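Type III chaperone protein ShcA (Pseudomonas syringae pv. tomato, PDB 4G6T) probably binds a type III secretion effector as a class IA chaperone and keeps it ready for export from the bacterium. Local coordinates at residues Lys10-Asp15 with Leu106-Leu111; Asn39-Thr44 with Gly117-Met122; Leu54-Leu59 with Arg113-Leu118; Gly58-His63 with Arg123-Ala128; Ala82-Gly87 with Ala97-Pro102. All coordinates share one frame; numbering follows the deposited sequence. Where two conformers were deposited one is given.

Contact 1: Lys10-Asp15 with Leu106-Leu111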
# COMPACT_ATOMS: atom_id res chain seq x y z
N LYS A 10 5.81 -11.26 -2.31
CA LYS A 10 4.60 -12.10 -2.24
C LYS A 10 4.64 -13.00 -1.03
O LYS A 10 3.66 -13.18 -0.30
CB LYS A 10 4.48 -12.94 -3.49
CG LYS A 10 3.34 -13.93 -3.37
CD LYS A 10 3.21 -14.87 -4.54
CE LYS A 10 1.96 -15.74 -4.40
NZ LYS A 10 1.98 -16.69 -3.28
N THR A 11 5.77 -13.65 -0.78
CA THR A 11 5.88 -14.51 0.37
C THR A 11 5.57 -13.78 1.69
O THR A 11 4.91 -14.29 2.60
CB THR A 11 7.26 -15.20 0.41
OG1 THR A 11 7.43 -15.81 -0.87
CG2 THR A 11 7.33 -16.19 1.55
N LEU A 12 6.09 -12.56 1.78
CA LEU A 12 5.84 -11.73 2.94
C LEU A 12 4.34 -11.43 3.03
O LEU A 12 3.78 -11.48 4.13
CB LEU A 12 6.62 -10.42 2.85
CG LEU A 12 6.29 -9.39 3.93
CD1 LEU A 12 6.65 -9.89 5.29
CD2 LEU A 12 7.03 -8.10 3.54
N LEU A 13 3.78 -11.01 1.92
CA LEU A 13 2.35 -10.69 1.86
C LEU A 13 1.47 -11.86 2.25
O LEU A 13 0.51 -11.67 3.02
CB LEU A 13 1.97 -10.09 0.55
CG LEU A 13 0.54 -9.50 0.45
CD1 LEU A 13 0.39 -8.37 1.46
CD2 LEU A 13 0.29 -9.01 -0.96
N ASP A 14 1.89 -13.07 1.80
CA ASP A 14 1.19 -14.28 2.29
C ASP A 14 1.29 -14.51 3.77
O ASP A 14 0.29 -14.88 4.41
CB ASP A 14 1.76 -15.50 1.58
CG ASP A 14 1.44 -15.55 0.10
OD1 ASP A 14 0.60 -14.76 -0.42
OD2 ASP A 14 2.14 -16.37 -0.63
N ASP A 15 2.44 -14.31 4.35
CA ASP A 15 2.64 -14.44 5.79
C ASP A 15 1.86 -13.37 6.57
O ASP A 15 1.35 -13.65 7.65
CB ASP A 15 4.12 -14.37 6.17
CG ASP A 15 4.88 -15.67 5.84
OD1 ASP A 15 4.21 -16.62 5.40
OD2 ASP A 15 6.11 -15.75 6.05
N LEU A 106 12.44 -5.99 5.74
CA LEU A 106 11.06 -6.44 5.74
C LEU A 106 10.87 -7.63 6.64
O LEU A 106 11.72 -8.55 6.73
CB LEU A 106 10.59 -6.82 4.35
CG LEU A 106 10.34 -5.72 3.34
CD1 LEU A 106 10.18 -6.23 1.90
CD2 LEU A 106 9.05 -5.02 3.84
N SER A 107 9.77 -7.60 7.33
CA SER A 107 9.27 -8.69 8.15
C SER A 107 7.83 -8.43 8.41
O SER A 107 7.35 -7.31 8.21
CB SER A 107 9.98 -8.77 9.51
OG SER A 107 9.63 -7.68 10.41
N VAL A 108 7.10 -9.43 8.89
CA VAL A 108 5.69 -9.22 9.15
C VAL A 108 5.48 -8.17 10.26
O VAL A 108 4.68 -7.23 10.04
CB VAL A 108 4.94 -10.56 9.40
CG1 VAL A 108 3.55 -10.30 9.90
CG2 VAL A 108 4.88 -11.34 8.09
N PRO A 109 6.20 -8.24 11.39
CA PRO A 109 5.98 -7.17 12.42
C PRO A 109 6.36 -5.78 11.91
O PRO A 109 5.66 -4.82 12.27
CB PRO A 109 6.87 -7.58 13.58
CG PRO A 109 7.07 -9.08 13.39
CD PRO A 109 7.10 -9.30 11.91
N THR A 110 7.43 -5.66 11.14
CA THR A 110 7.84 -4.34 10.57
C THR A 110 6.79 -3.82 9.64
O THR A 110 6.43 -2.63 9.69
CB THR A 110 9.22 -4.38 9.90
OG1 THR A 110 10.17 -4.65 10.94
CG2 THR A 110 9.56 -3.07 9.26
N LEU A 111 6.27 -4.65 8.75
CA LEU A 111 5.23 -4.22 7.88
C LEU A 111 4.01 -3.74 8.68
O LEU A 111 3.36 -2.73 8.33
CB LEU A 111 4.86 -5.33 6.86
CG LEU A 111 3.72 -5.06 5.89
CD1 LEU A 111 3.91 -3.83 5.01
CD2 LEU A 111 3.50 -6.25 4.97
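L12 of helix 8-19 packs against L106, S107, V108 and L111, where the chain enters helix 108-127. The contact joins the first and last helices of the CesT-type chaperone fold. L12 carries the tight part. A chi1 of 172° swings its two methyls out toward 106-111, where they meet different partners. CD1 sits against V108 CG2 at 3.6 Å and lies as close to the carbonyl carbon of S107. CD2 turns to L106 and meets its CD2 at 3.7 Å, the two side chains crossing at about a right angle. L111 closes the inner side more loosely, its CD2 4.2 Å from CD2 of L12. Deeper in, L111 also touches L54 and L56 of strand 53-59, so this side runs on into the core.

The outer side is thinner. D15 gives only its CB, 3.7 Å from V108 CG2, so that one valine methyl lies between L12 and D15. K10 and D14 are on a different side of helix 8-19. They form a salt bridge one turn apart, K10 NZ to D14 OD2, on the syn lone pair of that oxygen. No hydrogen bond crosses between the segments. The polar work here is local: S107 is the N-cap of helix 108-127, and its OG accepts from T110 N at 3.1 Å with an N-H...O angle of 160°.

Contact 2: Asn39-Thr44 with Gly117-Met122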
# COMPACT_ATOMS: atom_id res chain seq x y z
N ASN A 39 -12.94 0.91 6.34
CA ASN A 39 -13.86 1.60 5.41
C ASN A 39 -13.61 3.08 5.28
O ASN A 39 -14.53 3.87 5.01
CB ASN A 39 -15.35 1.38 5.75
CG ASN A 39 -16.26 1.65 4.54
OD1 ASN A 39 -15.88 1.41 3.39
ND2 ASN A 39 -17.47 2.17 4.79
N THR A 40 -12.34 3.47 5.42
CA THR A 40 -12.01 4.88 5.54
C THR A 40 -10.78 5.28 4.76
O THR A 40 -10.76 6.31 4.14
CB THR A 40 -11.76 5.38 7.01
OG1 THR A 40 -12.80 4.96 7.92
CG2 THR A 40 -11.80 6.90 7.06
N PHE A 41 -9.73 4.46 4.82
CA PHE A 41 -8.45 4.85 4.26
C PHE A 41 -8.12 4.00 3.03
O PHE A 41 -8.28 2.76 3.05
CB PHE A 41 -7.35 4.69 5.26
CG PHE A 41 -7.42 5.62 6.40
CD1 PHE A 41 -7.27 6.99 6.16
CD2 PHE A 41 -7.54 5.17 7.68
CE1 PHE A 41 -7.29 7.87 7.19
CE2 PHE A 41 -7.54 6.06 8.73
CZ PHE A 41 -7.43 7.42 8.47
N ALA A 42 -7.56 4.64 2.03
CA ALA A 42 -7.06 3.99 0.87
C ALA A 42 -5.54 3.82 0.92
O ALA A 42 -4.87 4.83 1.07
CB ALA A 42 -7.47 4.73 -0.39
N LEU A 43 -5.04 2.59 0.78
CA LEU A 43 -3.61 2.26 1.00
C LEU A 43 -3.22 1.31 -0.10
O LEU A 43 -4.01 0.46 -0.58
CB LEU A 43 -3.35 1.69 2.39
CG LEU A 43 -1.95 1.64 3.03
CD1 LEU A 43 -2.00 1.81 4.53
CD2 LEU A 43 -1.25 0.33 2.68
N THR A 44 -2.00 1.42 -0.60
CA THR A 44 -1.48 0.50 -1.58
C THR A 44 -0.11 0.04 -1.18
O THR A 44 0.69 0.84 -0.68
CB THR A 44 -1.44 0.99 -3.02
OG1 THR A 44 -2.75 1.52 -3.37
CG2 THR A 44 -1.19 -0.23 -3.88
N GLY A 117 1.74 3.05 11.40
CA GLY A 117 2.34 4.41 11.41
C GLY A 117 1.81 5.27 10.30
O GLY A 117 1.55 6.50 10.48
N LEU A 118 1.72 4.74 9.11
CA LEU A 118 1.25 5.45 8.00
C LEU A 118 -0.19 5.85 8.22
O LEU A 118 -0.58 6.94 7.83
CB LEU A 118 1.40 4.62 6.70
CG LEU A 118 0.95 5.23 5.42
CD1 LEU A 118 1.78 6.46 5.17
CD2 LEU A 118 0.96 4.27 4.26
N LEU A 119 -1.00 4.90 8.70
CA LEU A 119 -2.41 5.18 8.93
C LEU A 119 -2.60 6.28 9.91
O LEU A 119 -3.52 7.12 9.69
CB LEU A 119 -3.14 3.89 9.36
CG LEU A 119 -3.30 2.89 8.21
CD1 LEU A 119 -3.52 1.46 8.76
CD2 LEU A 119 -4.32 3.24 7.15
N GLU A 120 -1.86 6.26 11.01
CA GLU A 120 -2.04 7.30 12.03
C GLU A 120 -1.58 8.67 11.48
O GLU A 120 -2.20 9.72 11.81
CB GLU A 120 -1.46 6.93 13.32
CG GLU A 120 -2.15 5.68 13.98
CD GLU A 120 -3.70 5.70 13.91
OE1 GLU A 120 -4.30 6.64 14.47
OE2 GLU A 120 -4.33 4.87 13.24
N TRP A 121 -0.55 8.70 10.65
CA TRP A 121 -0.12 9.91 9.94
C TRP A 121 -1.20 10.44 9.05
O TRP A 121 -1.54 11.65 9.09
CB TRP A 121 1.17 9.55 9.14
CG TRP A 121 1.76 10.54 8.17
CD1 TRP A 121 1.76 10.48 6.79
CD2 TRP A 121 2.56 11.70 8.49
NE1 TRP A 121 2.55 11.49 6.27
CE2 TRP A 121 3.04 12.21 7.27
CE3 TRP A 121 2.96 12.26 9.68
CZ2 TRP A 121 3.87 13.36 7.24
CZ3 TRP A 121 3.77 13.39 9.64
CH2 TRP A 121 4.17 13.92 8.43
N MET A 122 -1.84 9.57 8.26
CA MET A 122 -2.99 9.91 7.42
C MET A 122 -4.12 10.47 8.29
O MET A 122 -4.72 11.47 7.92
CB MET A 122 -3.42 8.66 6.66
CG MET A 122 -2.40 8.31 5.57
SD MET A 122 -2.57 6.64 4.94
CE MET A 122 -4.18 6.80 4.08
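L118 is the first residue of 117-122 to meet strand 41-48. It reaches toward L43 tip to tip, with L118 CD2 3.9 Å from L43 CD1. The chi1 of L118 is -180°, which carries the branched end to the strand although the CB leaves the helix at a tangent to it. L118 also touches P84 and A97, on the far side from L43.

L119 follows and enters between two strand residues. Its CD2 lies 3.8 Å from L43 CD1 and equally far from F41 CD2. It crosses L43 at about a right angle and comes at the F41 ring obliquely. L43 and F41 are alternate residues of the strand, so both side chains face the helix. This is the helix-on-sheet layer of the CesT-type chaperone fold, with helix 108-127 running over one face of the antiparallel sheet. On the other face, A42 and T44 pack on aromatic side chains of another protein chain. The axes of 41-44 and 117-122 are 10.1 Å apart and make an angle of 141°. T40 and F41 both face I37 in a classic beta bulge just where the strand begins.

W121 points elsewhere, its NE1 bonded to G85 O. M122 ends the row. Its chain bends at chi3 (68°) and slides past F41 in the opposite direction. CE lies 3.7 Å from F41 CD1 and 3.7 Å from the carbonyl oxygen A42 O. The sulfur makes a Met-aromatic contact, with M122 SD 5.5 Å from the centroid of the F41 ring and oblique to it.

Contact 3: Leu54-Leu59 with Arg113-Leu118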
# COMPACT_ATOMS: atom_id res chain seq x y z
N LEU A 54 9.86 -2.11 -0.65
CA LEU A 54 8.39 -2.16 -0.67
C LEU A 54 7.91 -0.77 -0.29
O LEU A 54 8.35 -0.21 0.72
CB LEU A 54 7.93 -3.17 0.33
CG LEU A 54 6.39 -3.40 0.38
CD1 LEU A 54 5.85 -4.02 -0.93
CD2 LEU A 54 5.97 -4.21 1.63
N LEU A 55 6.97 -0.26 -1.06
CA LEU A 55 6.36 1.05 -0.75
C LEU A 55 5.00 0.87 -0.17
O LEU A 55 4.22 0.07 -0.70
CB LEU A 55 6.30 1.90 -1.97
CG LEU A 55 7.66 2.18 -2.64
CD1 LEU A 55 7.52 2.65 -4.06
CD2 LEU A 55 8.43 3.10 -1.73
N LEU A 56 4.75 1.62 0.88
CA LEU A 56 3.40 1.79 1.45
C LEU A 56 2.94 3.16 1.04
O LEU A 56 3.62 4.18 1.33
CB LEU A 56 3.45 1.68 2.94
CG LEU A 56 3.76 0.37 3.64
CD1 LEU A 56 4.91 -0.40 2.98
CD2 LEU A 56 4.00 0.49 5.11
N ILE A 57 1.79 3.27 0.38
CA ILE A 57 1.33 4.51 -0.18
C ILE A 57 -0.10 4.74 0.24
O ILE A 57 -0.92 3.81 0.18
CB ILE A 57 1.37 4.54 -1.69
CG1 ILE A 57 2.73 4.04 -2.26
CG2 ILE A 57 1.10 5.95 -2.25
CD1 ILE A 57 2.82 3.79 -3.74
N GLY A 58 -0.39 5.93 0.73
CA GLY A 58 -1.72 6.24 1.20
C GLY A 58 -2.27 7.51 0.63
O GLY A 58 -1.55 8.46 0.35
N LEU A 59 -3.59 7.56 0.47
CA LEU A 59 -4.30 8.78 -0.00
C LEU A 59 -4.49 9.72 1.15
O LEU A 59 -5.10 9.39 2.13
CB LEU A 59 -5.67 8.42 -0.62
CG LEU A 59 -6.52 9.64 -0.96
CD1 LEU A 59 -5.89 10.60 -1.96
CD2 LEU A 59 -7.89 9.16 -1.54
N ARG A 113 3.87 -2.60 11.79
CA ARG A 113 4.22 -1.36 12.50
C ARG A 113 4.23 -0.17 11.53
O ARG A 113 3.68 0.94 11.83
CB ARG A 113 5.58 -1.50 13.15
CG ARG A 113 6.00 -0.30 13.99
CD ARG A 113 7.30 -0.52 14.74
NE ARG A 113 8.43 -0.87 13.87
CZ ARG A 113 8.92 -2.10 13.70
NH1 ARG A 113 8.43 -3.18 14.32
NH2 ARG A 113 9.94 -2.25 12.89
N GLU A 114 4.81 -0.33 10.37
CA GLU A 114 4.89 0.72 9.43
C GLU A 114 3.53 1.07 8.81
O GLU A 114 3.25 2.24 8.54
CB GLU A 114 5.92 0.48 8.33
CG GLU A 114 7.33 0.38 8.91
CD GLU A 114 7.93 1.72 9.28
OE1 GLU A 114 7.34 2.82 9.05
OE2 GLU A 114 9.04 1.64 9.86
N MET A 115 2.67 0.07 8.59
CA MET A 115 1.34 0.37 8.08
C MET A 115 0.57 1.15 9.13
O MET A 115 -0.08 2.11 8.76
CB MET A 115 0.67 -0.95 7.78
CG MET A 115 1.05 -1.43 6.43
SD MET A 115 0.21 -2.98 5.97
CE MET A 115 -1.47 -2.33 6.36
N ALA A 116 0.62 0.74 10.37
CA ALA A 116 -0.11 1.48 11.47
C ALA A 116 0.44 2.91 11.53
O ALA A 116 -0.31 3.88 11.69
CB ALA A 116 0.01 0.81 12.76
N GLY A 117 1.74 3.05 11.40
CA GLY A 117 2.34 4.41 11.41
C GLY A 117 1.81 5.27 10.30
O GLY A 117 1.55 6.50 10.48
N LEU A 118 1.72 4.74 9.11
CA LEU A 118 1.25 5.45 8.00
C LEU A 118 -0.19 5.85 8.22
O LEU A 118 -0.58 6.94 7.83
CB LEU A 118 1.40 4.62 6.70
CG LEU A 118 0.95 5.23 5.42
CD1 LEU A 118 1.78 6.46 5.17
CD2 LEU A 118 0.96 4.27 4.26
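Strand 54-59 and helix 113-118 run nearly parallel, with 23° between their N-to-C directions and 9.4 Å between their axes. L56 and G58 are the strand residues set against the helix. L56 lies nearest M115 and G58 nearest L118, counted by CA atoms. No hydrogen bond crosses between the layers; each backbone bonds within its own element. The strand pairs with its neighbours, for example L56 with Q99 and I57 with T44. The helix keeps its own ladder, as in L118 N to E114 O. I57 points away from the helix and packs on an aromatic side chain of another protein chain.

L56 is the main side chain. Its CG stands anti to the carbonyl carbon (chi1 -69°), and CD2 meets the helix at E114 and M115. CD2 lies 3.7 Å from E114 CB and 3.7 Å from the backbone N of M115. It is also 3.8 Å from M115 CG. One methyl thus rests on the helix surface where E114 and M115 leave it. E114 crosses L56 at about a right angle and gives it only the root of its side chain. The chain then bends at chi2 and carries the carboxylate away, where OE1 accepts from Q99 NE2 of strand 95-102.

L118 packs on the strand from L56 to G58. Its CD2 lies 3.8 Å from L56 CB and 4.1 Å from G58 N. With no side chain at G58, the leucine methyl meets its backbone directly. A strand and a helix packed in this way, near the centre of the chain, form the helix-on-sheet core of the alpha+beta CesT-type chaperone fold.

Contact 4: Gly58-His63 with Arg123-Ala128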
# COMPACT_ATOMS: atom_id res chain seq x y z
N GLY A 58 -0.39 5.93 0.73
CA GLY A 58 -1.72 6.24 1.20
C GLY A 58 -2.27 7.51 0.63
O GLY A 58 -1.55 8.46 0.35
N LEU A 59 -3.59 7.56 0.47
CA LEU A 59 -4.30 8.78 -0.00
C LEU A 59 -4.49 9.72 1.15
O LEU A 59 -5.10 9.39 2.13
CB LEU A 59 -5.67 8.42 -0.62
CG LEU A 59 -6.52 9.64 -0.96
CD1 LEU A 59 -5.89 10.60 -1.96
CD2 LEU A 59 -7.89 9.16 -1.54
N LEU A 60 -3.88 10.94 1.09
CA LEU A 60 -4.02 11.93 2.14
C LEU A 60 -5.24 12.79 1.80
O LEU A 60 -5.53 12.98 0.63
CB LEU A 60 -2.79 12.85 2.20
CG LEU A 60 -1.68 12.36 3.07
CD1 LEU A 60 -0.55 13.38 2.84
CD2 LEU A 60 -1.94 12.13 4.54
N GLU A 61 -5.89 13.33 2.79
CA GLU A 61 -7.05 14.21 2.57
C GLU A 61 -6.99 15.38 3.52
O GLU A 61 -7.79 15.52 4.42
CB GLU A 61 -8.38 13.40 2.69
CG GLU A 61 -8.63 12.40 1.54
CD GLU A 61 -10.12 12.05 1.31
OE1 GLU A 61 -10.94 12.25 2.27
OE2 GLU A 61 -10.48 11.61 0.16
N PRO A 62 -5.99 16.27 3.33
CA PRO A 62 -5.90 17.48 4.15
C PRO A 62 -7.08 18.44 3.91
O PRO A 62 -7.56 18.49 2.80
CB PRO A 62 -4.57 18.10 3.69
CG PRO A 62 -4.31 17.59 2.35
CD PRO A 62 -4.97 16.24 2.27
N HIS A 63 -7.49 19.18 4.93
CA HIS A 63 -8.39 20.35 4.75
C HIS A 63 -7.91 21.20 3.59
O HIS A 63 -6.72 21.57 3.50
CB HIS A 63 -8.46 21.15 6.04
CG HIS A 63 -9.61 22.10 6.08
ND1 HIS A 63 -9.86 22.97 5.08
CD2 HIS A 63 -10.62 22.28 7.02
CE1 HIS A 63 -10.97 23.67 5.36
NE2 HIS A 63 -11.43 23.26 6.56
N ARG A 123 -4.37 9.83 9.40
CA ARG A 123 -5.48 10.25 10.28
C ARG A 123 -5.20 11.68 10.75
O ARG A 123 -6.10 12.53 10.70
CB ARG A 123 -5.65 9.30 11.44
CG ARG A 123 -6.89 9.63 12.27
CD ARG A 123 -7.05 8.77 13.50
NE ARG A 123 -6.77 7.37 13.23
CZ ARG A 123 -7.56 6.50 12.60
NH1 ARG A 123 -8.75 6.84 12.11
NH2 ARG A 123 -7.12 5.26 12.43
N GLY A 124 -3.98 11.93 11.17
CA GLY A 124 -3.62 13.27 11.70
C GLY A 124 -3.82 14.32 10.66
O GLY A 124 -4.39 15.42 10.93
N TRP A 125 -3.39 14.09 9.42
CA TRP A 125 -3.53 15.10 8.38
C TRP A 125 -4.95 15.36 7.98
O TRP A 125 -5.31 16.42 7.52
CB TRP A 125 -2.70 14.73 7.12
CG TRP A 125 -1.23 15.04 7.36
CD1 TRP A 125 -0.21 14.15 7.58
CD2 TRP A 125 -0.64 16.38 7.52
NE1 TRP A 125 0.97 14.83 7.84
CE2 TRP A 125 0.76 16.17 7.86
CE3 TRP A 125 -1.14 17.69 7.44
CZ2 TRP A 125 1.65 17.23 8.05
CZ3 TRP A 125 -0.23 18.75 7.66
CH2 TRP A 125 1.12 18.52 7.96
N ARG A 126 -5.79 14.34 8.08
CA ARG A 126 -7.12 14.47 7.52
C ARG A 126 -7.89 15.34 8.44
O ARG A 126 -8.85 15.99 8.01
CB ARG A 126 -7.79 13.08 7.47
CG ARG A 126 -9.15 13.07 6.83
CD ARG A 126 -9.80 11.69 6.90
NE ARG A 126 -10.88 11.68 5.94
CZ ARG A 126 -12.01 12.43 6.01
NH1 ARG A 126 -12.26 13.29 7.04
NH2 ARG A 126 -12.92 12.31 5.03
N GLU A 127 -7.58 15.27 9.70
CA GLU A 127 -8.33 16.06 10.66
C GLU A 127 -7.61 17.30 11.18
O GLU A 127 -8.16 18.01 12.01
CB GLU A 127 -8.75 15.14 11.79
CG GLU A 127 -7.64 14.72 12.73
CD GLU A 127 -7.78 15.36 14.07
OE1 GLU A 127 -6.72 15.69 14.67
OE2 GLU A 127 -8.94 15.54 14.56
N ALA A 128 -6.40 17.57 10.70
CA ALA A 128 -5.66 18.76 11.15
C ALA A 128 -6.45 20.03 10.81
O ALA A 128 -7.26 20.00 9.88
CB ALA A 128 -4.26 18.79 10.53
O HOH W 1 -6.78 18.64 7.41
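The C-terminal end of helix 108-127 meets the loop that leaves strand 53-59, at the surface of the chaperone. P62 and R126 come closest here, with their CA atoms 4.7 Å apart. L60 makes the apolar part. Its CD2 lies 3.7 Å from W125 CB and approaches the indole obliquely. L60 and W125 both also touch L86, so this corner joins the end of the helix to the edge strand of the CesT-type sheet. W125 makes an edge-to-face pair with W121, one turn back on the same helix.

The backbones then meet through CA-H...O contacts. R126 CA points its hydrogen at E61 O over 3.3 Å, with an angle of 158° at the hydrogen. P62 CA does the same to W125 O at 3.6 Å.

E61 and R126 lie side by side and point the same way. R126 stays extended all the way to NE, starting from a chi1 of -176°, and this lays its stem alongside the E61 side chain. The salt bridge is long, E61 OE1 to R126 NH2 at 3.4 Å. The carboxylate and guanidinium planes are 39° apart, so the two groups do not meet as a flat pair.

A water bridges the outer end. It accepts from H63 N at 2.6 Å and donates to W125 O at 2.7 Å and to A128 O, tying the loop to the last turn and the C-terminal residue.

Contact 5: Ala82-Gly87 with Ala97-Pro102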
# COMPACT_ATOMS: atom_id res chain seq x y z
N ALA A 82 12.43 9.16 10.37
CA ALA A 82 12.34 7.99 9.50
C ALA A 82 10.90 7.52 9.35
O ALA A 82 10.67 6.44 8.83
CB ALA A 82 13.19 6.83 10.01
N GLY A 83 9.99 8.36 9.75
CA GLY A 83 8.55 8.11 9.55
C GLY A 83 8.06 8.46 8.20
O GLY A 83 8.79 8.71 7.27
N PRO A 84 6.72 8.35 8.01
CA PRO A 84 6.18 8.61 6.71
C PRO A 84 6.34 10.00 6.14
O PRO A 84 6.52 10.94 6.93
CB PRO A 84 4.64 8.38 6.88
CG PRO A 84 4.47 7.94 8.23
CD PRO A 84 5.74 7.96 9.03
N GLY A 85 6.30 10.11 4.87
CA GLY A 85 6.43 11.37 4.17
C GLY A 85 5.11 11.77 3.56
O GLY A 85 4.09 11.05 3.70
N LEU A 86 5.15 12.87 2.85
CA LEU A 86 4.04 13.30 2.01
C LEU A 86 4.54 14.12 0.83
O LEU A 86 5.69 14.68 0.81
CB LEU A 86 3.01 14.05 2.84
CG LEU A 86 3.26 15.46 3.34
CD1 LEU A 86 3.19 16.48 2.17
CD2 LEU A 86 2.32 15.88 4.49
N GLY A 87 3.72 14.21 -0.19
CA GLY A 87 3.98 15.01 -1.34
C GLY A 87 2.76 15.09 -2.23
O GLY A 87 1.78 14.37 -2.02
N ALA A 97 0.66 10.11 1.07
CA ALA A 97 1.54 9.76 2.17
C ALA A 97 2.30 8.47 1.76
O ALA A 97 1.83 7.69 0.94
CB ALA A 97 0.77 9.53 3.43
N TYR A 98 3.54 8.33 2.23
CA TYR A 98 4.33 7.18 1.79
C TYR A 98 5.34 6.76 2.86
O TYR A 98 5.80 7.59 3.73
CB TYR A 98 5.03 7.44 0.46
CG TYR A 98 6.08 8.53 0.60
CD1 TYR A 98 7.40 8.16 0.87
CD2 TYR A 98 5.78 9.83 0.38
CE1 TYR A 98 8.39 9.13 0.93
CE2 TYR A 98 6.77 10.82 0.50
CZ TYR A 98 8.08 10.43 0.79
OH TYR A 98 9.07 11.38 0.98
N GLN A 99 5.68 5.48 2.85
CA GLN A 99 6.81 4.96 3.65
C GLN A 99 7.47 3.92 2.78
O GLN A 99 6.80 3.20 2.04
CB GLN A 99 6.36 4.38 4.95
CG GLN A 99 7.42 3.70 5.83
CD GLN A 99 8.55 4.63 6.24
OE1 GLN A 99 9.26 5.17 5.40
NE2 GLN A 99 8.59 4.91 7.49
N SER A 100 8.78 3.84 2.80
CA SER A 100 9.51 2.82 2.07
C SER A 100 10.20 1.93 3.06
O SER A 100 10.74 2.37 4.07
CB SER A 100 10.55 3.42 1.13
OG SER A 100 11.33 2.39 0.54
N ILE A 101 10.19 0.63 2.79
CA ILE A 101 10.89 -0.36 3.64
C ILE A 101 11.86 -1.13 2.71
O ILE A 101 11.45 -1.80 1.75
CB ILE A 101 9.95 -1.36 4.34
CG1 ILE A 101 8.77 -0.69 5.07
CG2 ILE A 101 10.80 -2.23 5.27
CD1 ILE A 101 7.70 -1.68 5.55
N PRO A 102 13.17 -1.02 2.96
CA PRO A 102 14.09 -1.81 2.12
C PRO A 102 13.86 -3.30 2.35
O PRO A 102 13.50 -3.72 3.45
CB PRO A 102 15.46 -1.42 2.63
CG PRO A 102 15.28 -0.25 3.49
CD PRO A 102 13.86 -0.21 4.00
O HOH W 2 10.58 7.42 5.73
O HOH W 3 8.00 13.68 2.28
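Q99 reaches from strand 95-102 to the turn that leads into strand 85-88. Its CG is trans to the backbone N (chi1 175°), and the bend comes at chi2, which turns the amide toward A82. CB and CG only carry the group across. CD comes within 3.8 Å of A82 O. NE2 donates to A82 O at 2.9 Å and 161°, in the carbonyl plane on a lone pair. Its second N-H is taken by E114. OE1 accepts from S100 N in its own strand and lies 2.6 Å from a water that is also close to G83 O. Both ends of the buried amide are therefore held.

Beyond the turn the backbones pair. G85 N donates to Y98 O at 2.8 Å, while Y98 N returns to G85 O from above the carbonyl plane. The ring of Y98 folds over G85, whose CA lies 4.0 Å from the ring centroid in a CH-pi contact. A second water joins Y98 OH to L86 N. L86 and A97 form the next, non-hydrogen-bonded pair, with their side chains on the face toward helix 108-127. This is an antiparallel beta hairpin, and it forms one edge of the CesT-type sheet.

How the contacts relate
Contacts 2 and 3 are buried and apolar, and they share L118, which packs on both strand 41-48 and strand 53-59. Contacts 1 and 4 lie at the surface, on opposite sides of the chain's centre, with their centres about 26 Å apart. All four use helix 108-127. Contact 1 is apolar with a capped helix start, whereas contact 4 has a salt bridge across its segments, CA-H...O contacts and a water. Contact 5 differs in kind, being a strand pair held by backbone and amide hydrogen bonds. It still meets the helix through the tryptophans of contacts 2 and 4. L54 and I101 link contact 1 to contacts 3 and 5.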